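Local coordinates for protein ACDH-11, isoform b (PDB 4Y9J), which belongs to the acyl-CoA dehydrogenase family of flavoproteins and binds flavin-adenine dinucleotide in a four-chain assembly, at residues Asn26-Asp31 with Arg49-Leu54; Asn465-Phe470 with Gln501-Leu506. All coordinates share one frame; numbering follows the deposited sequence.

Overall arrangement
Neither contact has a hydrogen bond running across it; both are made by apolar touching, in different parts of the chain. Contact 1 is buried and joins a loop ahead of helix 34-41 to helix 44-74 in the AidB-like N-terminal region, with one tyrosine ring doing nearly all the touching. Contact 2 is only partly buried and pairs helix 466-478 with helix 486-512 in the C-terminal region, through leucine branches and the aliphatic part of a glutamine. The centres of contact 1 and contact 2 lie about 38 Å apart, and the two share no element. Asp30 and Asp31 of contact 1 also reach a second subunit, whereas no other protein chain touches contact 2.

Contact 1. Residues Asn26-Asp31 with Arg49-Leu54; sequences NPYKDD and RVAADL
Tyr28, on a non-regular turn with helical backbone angles from Pro27 to Asp30, comes closest in backbone to Leu54 of helix 44-74, the two CA atoms being 6.4 Å apart. Its side chain bridges the gap: with CG anti to the backbone N (chi1 -176°), the ring reaches the helix and meets Leu54 and Ala51, which lie one turn apart. The side chains of Tyr28 and Leu54 cross at about a right angle. Leu54 CB approaches the ring obliquely, 3.6 Å from Tyr28 CD1, and Leu54 CD1 touches the next ring carbon, CE1 of Tyr28, also at 3.6 Å. Farther out, Ala51 CB stands 3.5 Å from Tyr28 OH, while the carbonyl oxygen of Ala51 lies over one face of the ring. The phenol OH is hydrogen-bonded to Asp35 OD1 of helix 34-41, which fixes the far end of the ring in addition to the contacts with Leu54 and Ala51. Asn26 shapes the turn that presents Tyr28, forming an Asx turn: its OD1 receives Tyr28 N in the carbonyl plane at 2.9 Å, and Lys29 N from above that plane at 3.1 Å, the latter nearly straight (170°). Asn26 ND2 bonds to Ser55 O and Asp59 OD1, tying the turn directly to helix 44-74. Beyond the tyrosine, Asp30 and Asp31 make salt bridges to Arg335 and Arg328 of helix 304-338.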
loop_
_atom_site.group_PDB
_atom_site.type_symbol
_atom_site.label_atom_id
_atom_site.label_comp_id
_atom_site.label_asym_id
_atom_site.label_seq_id
_atom_site.Cartn_x
_atom_site.Cartn_y
_atom_site.Cartn_z
ATOM N N ASN B 26 -25.468 -13.343 19.874
ATOM C CA ASN B 26 -25.239 -14.798 19.742
ATOM C C ASN B 26 -26.129 -15.311 18.620
ATOM O O ASN B 26 -27.361 -15.242 18.770
ATOM C CB ASN B 26 -25.606 -15.495 21.060
ATOM C CG ASN B 26 -25.389 -17.017 21.010
ATOM O OD1 ASN B 26 -25.836 -17.682 20.089
ATOM N ND2 ASN B 26 -24.725 -17.543 21.998
ATOM N N PRO B 27 -25.546 -15.803 17.496
ATOM C CA PRO B 27 -26.357 -16.116 16.345
ATOM C C PRO B 27 -27.219 -17.383 16.469
ATOM O O PRO B 27 -28.086 -17.588 15.651
ATOM C CB PRO B 27 -25.344 -16.218 15.225
ATOM C CG PRO B 27 -24.100 -16.639 15.882
ATOM C CD PRO B 27 -24.121 -15.871 17.132
ATOM N N TYR B 28 -26.970 -18.226 17.448
ATOM C CA TYR B 28 -27.805 -19.362 17.671
ATOM C C TYR B 28 -29.030 -18.839 18.419
ATOM O O TYR B 28 -30.137 -19.033 17.980
ATOM C CB TYR B 28 -27.103 -20.436 18.502
ATOM C CG TYR B 28 -28.002 -21.632 18.623
ATOM C CD1 TYR B 28 -28.211 -22.464 17.553
ATOM C CD2 TYR B 28 -28.770 -21.834 19.751
ATOM C CE1 TYR B 28 -29.104 -23.527 17.630
ATOM C CE2 TYR B 28 -29.677 -22.877 19.819
ATOM C CZ TYR B 28 -29.835 -23.725 18.746
ATOM O OH TYR B 28 -30.739 -24.784 18.841
ATOM N N LYS B 29 -28.833 -18.132 19.517
ATOM C CA LYS B 29 -29.942 -17.641 20.333
ATOM C C LYS B 29 -30.821 -16.622 19.614
ATOM O O LYS B 29 -31.991 -16.570 19.824
ATOM C CB LYS B 29 -29.420 -16.985 21.588
ATOM C CG LYS B 29 -28.839 -17.989 22.574
ATOM C CD LYS B 29 -28.177 -17.304 23.760
ATOM C CE LYS B 29 -27.529 -18.333 24.636
ATOM N NZ LYS B 29 -26.899 -17.698 25.812
ATOM N N ASP B 30 -30.199 -15.799 18.776
ATOM C CA ASP B 30 -30.843 -14.671 18.166
ATOM C C ASP B 30 -31.529 -15.091 16.900
ATOM O O ASP B 30 -32.333 -14.281 16.372
ATOM C CB ASP B 30 -29.787 -13.586 17.865
ATOM C CG ASP B 30 -30.408 -12.194 17.520
ATOM O OD1 ASP B 30 -31.033 -11.546 18.421
ATOM O OD2 ASP B 30 -30.233 -11.767 16.361
ATOM N N ASP B 31 -31.227 -16.289 16.371
ATOM C CA ASP B 31 -31.812 -16.673 15.073
ATOM C C ASP B 31 -33.340 -16.887 15.253
ATOM O O ASP B 31 -33.744 -17.605 16.169
ATOM C CB ASP B 31 -31.183 -17.934 14.463
ATOM C CG ASP B 31 -31.551 -18.140 12.970
ATOM O OD1 ASP B 31 -32.592 -18.772 12.660
ATOM O OD2 ASP B 31 -30.762 -17.714 12.089
ATOM N N ARG B 49 -28.048 -31.970 23.215
ATOM C CA ARG B 49 -26.621 -31.972 23.020
ATOM C C ARG B 49 -26.244 -30.989 21.931
ATOM O O ARG B 49 -25.286 -30.215 22.053
ATOM C CB ARG B 49 -26.153 -33.391 22.653
ATOM C CG ARG B 49 -24.655 -33.504 22.352
ATOM C CD ARG B 49 -24.306 -34.943 22.036
ATOM N NE ARG B 49 -24.978 -35.420 20.833
ATOM C CZ ARG B 49 -24.594 -35.126 19.589
ATOM N NH1 ARG B 49 -23.555 -34.329 19.361
ATOM N NH2 ARG B 49 -25.281 -35.591 18.561
ATOM N N VAL B 50 -27.014 -30.999 20.852
ATOM C CA VAL B 50 -26.691 -30.211 19.702
ATOM C C VAL B 50 -26.898 -28.753 19.976
ATOM O O VAL B 50 -26.024 -27.922 19.628
ATOM C CB VAL B 50 -27.457 -30.700 18.474
ATOM C CG1 VAL B 50 -27.278 -29.783 17.307
ATOM C CG2 VAL B 50 -26.984 -32.104 18.127
ATOM N N ALA B 51 -27.987 -28.409 20.644
ATOM C CA ALA B 51 -28.251 -27.016 20.936
ATOM C C ALA B 51 -27.256 -26.471 21.929
ATOM O O ALA B 51 -26.888 -25.309 21.821
ATOM C CB ALA B 51 -29.654 -26.805 21.486
ATOM N N ALA B 52 -26.825 -27.262 22.903
ATOM C CA ALA B 52 -25.808 -26.725 23.827
ATOM C C ALA B 52 -24.501 -26.457 23.087
ATOM O O ALA B 52 -23.904 -25.409 23.285
ATOM C CB ALA B 52 -25.583 -27.605 25.019
ATOM N N ASP B 53 -24.103 -27.336 22.178
ATOM C CA ASP B 53 -22.892 -27.066 21.408
ATOM C C ASP B 53 -22.987 -25.772 20.581
ATOM O O ASP B 53 -22.082 -24.939 20.558
ATOM C CB ASP B 53 -22.544 -28.216 20.494
ATOM C CG ASP B 53 -21.233 -27.988 19.763
ATOM O OD1 ASP B 53 -20.142 -27.892 20.398
ATOM O OD2 ASP B 53 -21.286 -27.953 18.568
ATOM N N LEU B 54 -24.108 -25.591 19.906
ATOM C CA LEU B 54 -24.300 -24.487 19.034
ATOM C C LEU B 54 -24.427 -23.180 19.784
ATOM O O LEU B 54 -23.865 -22.157 19.351
ATOM C CB LEU B 54 -25.508 -24.710 18.131
ATOM C CG LEU B 54 -25.352 -25.874 17.153
ATOM C CD1 LEU B 54 -26.710 -26.029 16.482
ATOM C CD2 LEU B 54 -24.280 -25.605 16.092
#

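Contact 2. Residues Asn465-Phe470 with Gln501-Leu506; sequences NILLAF and QLQKLL
Leu467 projects from helix 466-478 toward helix 486-512 and splits its two methyl branches between Gln503 and Leu506. The short segments form an antiparallel helix pair, their directions 171° apart and their axes 11.3 Å from each other at closest approach, within the C-terminal helical region of this acyl-CoA dehydrogenase family member. Backbones come nearest at the same place, where Leu467 CA and Gln503 CA are 7.3 Å apart. The Leu467 side chain leaves with CG anti to the backbone N (chi1 -162°), which carries both methyls across to the partner helix. One branch, CD2, lies against the base of Gln503, with both CA and CG of that residue 3.7 Å from Leu467 CD2. The glutamine thus contributes its aliphatic part to the contact. The other branch, CD1, meets Leu506 methyl to methyl, with Leu467 CD1 and Leu506 CD1 3.6 Å apart. Toward both partners the Leu467 side chain is set at a slant. One turn farther along helix 466-478, Phe470 makes a looser contact: its CE2 is 4.3 Å from Leu502 CD2, which approaches the ring obliquely. Phe470 and Leu502 also both touch Ile531, so helix 524-545 packs against this side of the pair. Phe460 of helix 449-461 touches Leu467 too. At the start of helix 466-478, Asn465 is the N-cap: its OD1 accepts Leu468 N from above the carbonyl plane, at 3.0 Å and nearly straight (173°).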
loop_
_atom_site.group_PDB
_atom_site.type_symbol
_atom_site.label_atom_id
_atom_site.label_comp_id
_atom_site.label_asym_id
_atom_site.label_seq_id
_atom_site.Cartn_x
_atom_site.Cartn_y
_atom_site.Cartn_z
ATOM N N ASN B 465 -38.324 -41.347 -12.244
ATOM C CA ASN B 465 -39.313 -40.295 -12.341
ATOM C C ASN B 465 -39.136 -39.274 -11.222
ATOM O O ASN B 465 -39.806 -39.333 -10.171
ATOM C CB ASN B 465 -40.734 -40.869 -12.341
ATOM C CG ASN B 465 -41.713 -39.911 -12.964
ATOM O OD1 ASN B 465 -41.497 -38.682 -12.960
ATOM N ND2 ASN B 465 -42.767 -40.449 -13.543
ATOM N N ILE B 466 -38.215 -38.327 -11.470
ATOM C CA ILE B 466 -37.902 -37.293 -10.481
ATOM C C ILE B 466 -39.145 -36.453 -10.235
ATOM O O ILE B 466 -39.449 -36.113 -9.107
ATOM C CB ILE B 466 -36.666 -36.391 -10.862
ATOM C CG1 ILE B 466 -35.342 -37.079 -10.532
ATOM C CG2 ILE B 466 -36.632 -35.192 -9.987
ATOM C CD1 ILE B 466 -34.985 -38.146 -11.539
ATOM N N LEU B 467 -39.900 -36.141 -11.276
ATOM C CA LEU B 467 -41.091 -35.327 -11.064
ATOM C C LEU B 467 -42.177 -35.999 -10.194
ATOM O O LEU B 467 -42.751 -35.375 -9.309
ATOM C CB LEU B 467 -41.691 -34.938 -12.402
ATOM C CG LEU B 467 -42.647 -33.751 -12.298
ATOM C CD1 LEU B 467 -41.771 -32.524 -12.219
ATOM C CD2 LEU B 467 -43.702 -33.729 -13.437
ATOM N N LEU B 468 -42.479 -37.256 -10.469
ATOM C CA LEU B 468 -43.389 -38.019 -9.600
ATOM C C LEU B 468 -42.952 -37.993 -8.118
ATOM O O LEU B 468 -43.751 -37.729 -7.168
ATOM C CB LEU B 468 -43.426 -39.473 -10.052
ATOM C CG LEU B 468 -44.292 -40.342 -9.149
ATOM C CD1 LEU B 468 -45.747 -39.893 -9.228
ATOM C CD2 LEU B 468 -44.189 -41.846 -9.476
ATOM N N ALA B 469 -41.668 -38.298 -7.942
ATOM C CA ALA B 469 -41.045 -38.278 -6.630
ATOM C C ALA B 469 -41.176 -36.928 -5.935
ATOM O O ALA B 469 -41.529 -36.862 -4.750
ATOM C CB ALA B 469 -39.570 -38.618 -6.772
ATOM N N PHE B 470 -40.918 -35.853 -6.680
ATOM C CA PHE B 470 -41.090 -34.535 -6.126
ATOM C C PHE B 470 -42.541 -34.333 -5.687
ATOM O O PHE B 470 -42.794 -33.830 -4.579
ATOM C CB PHE B 470 -40.688 -33.504 -7.188
ATOM C CG PHE B 470 -40.840 -32.074 -6.756
ATOM C CD1 PHE B 470 -40.254 -31.621 -5.596
ATOM C CD2 PHE B 470 -41.557 -31.162 -7.558
ATOM C CE1 PHE B 470 -40.366 -30.278 -5.232
ATOM C CE2 PHE B 470 -41.702 -29.845 -7.185
ATOM C CZ PHE B 470 -41.089 -29.403 -6.021
ATOM N N GLN B 501 -49.605 -27.312 -12.228
ATOM C CA GLN B 501 -49.212 -26.553 -13.417
ATOM C C GLN B 501 -47.804 -26.865 -13.945
ATOM O O GLN B 501 -47.652 -27.035 -15.131
ATOM C CB GLN B 501 -49.384 -25.054 -13.165
ATOM C CG GLN B 501 -48.984 -24.164 -14.353
ATOM C CD GLN B 501 -49.839 -24.320 -15.607
ATOM O OE1 GLN B 501 -49.845 -23.432 -16.445
ATOM N NE2 GLN B 501 -50.517 -25.435 -15.754
ATOM N N LEU B 502 -46.809 -27.006 -13.066
ATOM C CA LEU B 502 -45.481 -27.442 -13.476
ATOM C C LEU B 502 -45.474 -28.824 -14.154
ATOM O O LEU B 502 -44.834 -29.052 -15.180
ATOM C CB LEU B 502 -44.574 -27.500 -12.244
ATOM C CG LEU B 502 -43.197 -28.118 -12.404
ATOM C CD1 LEU B 502 -42.321 -27.251 -13.321
ATOM C CD2 LEU B 502 -42.520 -28.209 -11.047
ATOM N N GLN B 503 -46.147 -29.776 -13.528
ATOM C CA GLN B 503 -46.223 -31.142 -14.059
ATOM C C GLN B 503 -46.814 -31.100 -15.460
ATOM O O GLN B 503 -46.279 -31.674 -16.415
ATOM C CB GLN B 503 -47.140 -31.975 -13.162
ATOM C CG GLN B 503 -46.605 -32.158 -11.752
ATOM C CD GLN B 503 -47.600 -32.856 -10.836
ATOM O OE1 GLN B 503 -48.821 -32.708 -10.961
ATOM N NE2 GLN B 503 -47.067 -33.619 -9.893
ATOM N N LYS B 504 -47.902 -30.357 -15.567
ATOM C CA LYS B 504 -48.595 -30.185 -16.831
ATOM C C LYS B 504 -47.666 -29.633 -17.921
ATOM O O LYS B 504 -47.599 -30.181 -19.033
ATOM C CB LYS B 504 -49.792 -29.271 -16.602
ATOM C CG LYS B 504 -50.918 -29.495 -17.549
ATOM C CD LYS B 504 -50.876 -28.489 -18.668
ATOM C CE LYS B 504 -52.044 -28.763 -19.608
ATOM N NZ LYS B 504 -52.527 -27.437 -20.037
ATOM N N LEU B 505 -46.893 -28.597 -17.572
ATOM C CA LEU B 505 -45.955 -27.979 -18.506
ATOM C C LEU B 505 -44.847 -28.911 -18.929
ATOM O O LEU B 505 -44.532 -29.022 -20.111
ATOM C CB LEU B 505 -45.340 -26.708 -17.883
ATOM C CG LEU B 505 -46.367 -25.575 -17.803
ATOM C CD1 LEU B 505 -45.889 -24.394 -16.978
ATOM C CD2 LEU B 505 -46.751 -25.106 -19.196
ATOM N N LEU B 506 -44.273 -29.610 -17.961
ATOM C CA LEU B 506 -43.192 -30.525 -18.257
ATOM C C LEU B 506 -43.651 -31.726 -19.064
ATOM O O LEU B 506 -42.882 -32.237 -19.889
ATOM C CB LEU B 506 -42.484 -30.961 -16.964
ATOM C CG LEU B 506 -41.842 -29.782 -16.220
ATOM C CD1 LEU B 506 -41.233 -30.228 -14.906
ATOM C CD2 LEU B 506 -40.785 -29.187 -17.116
#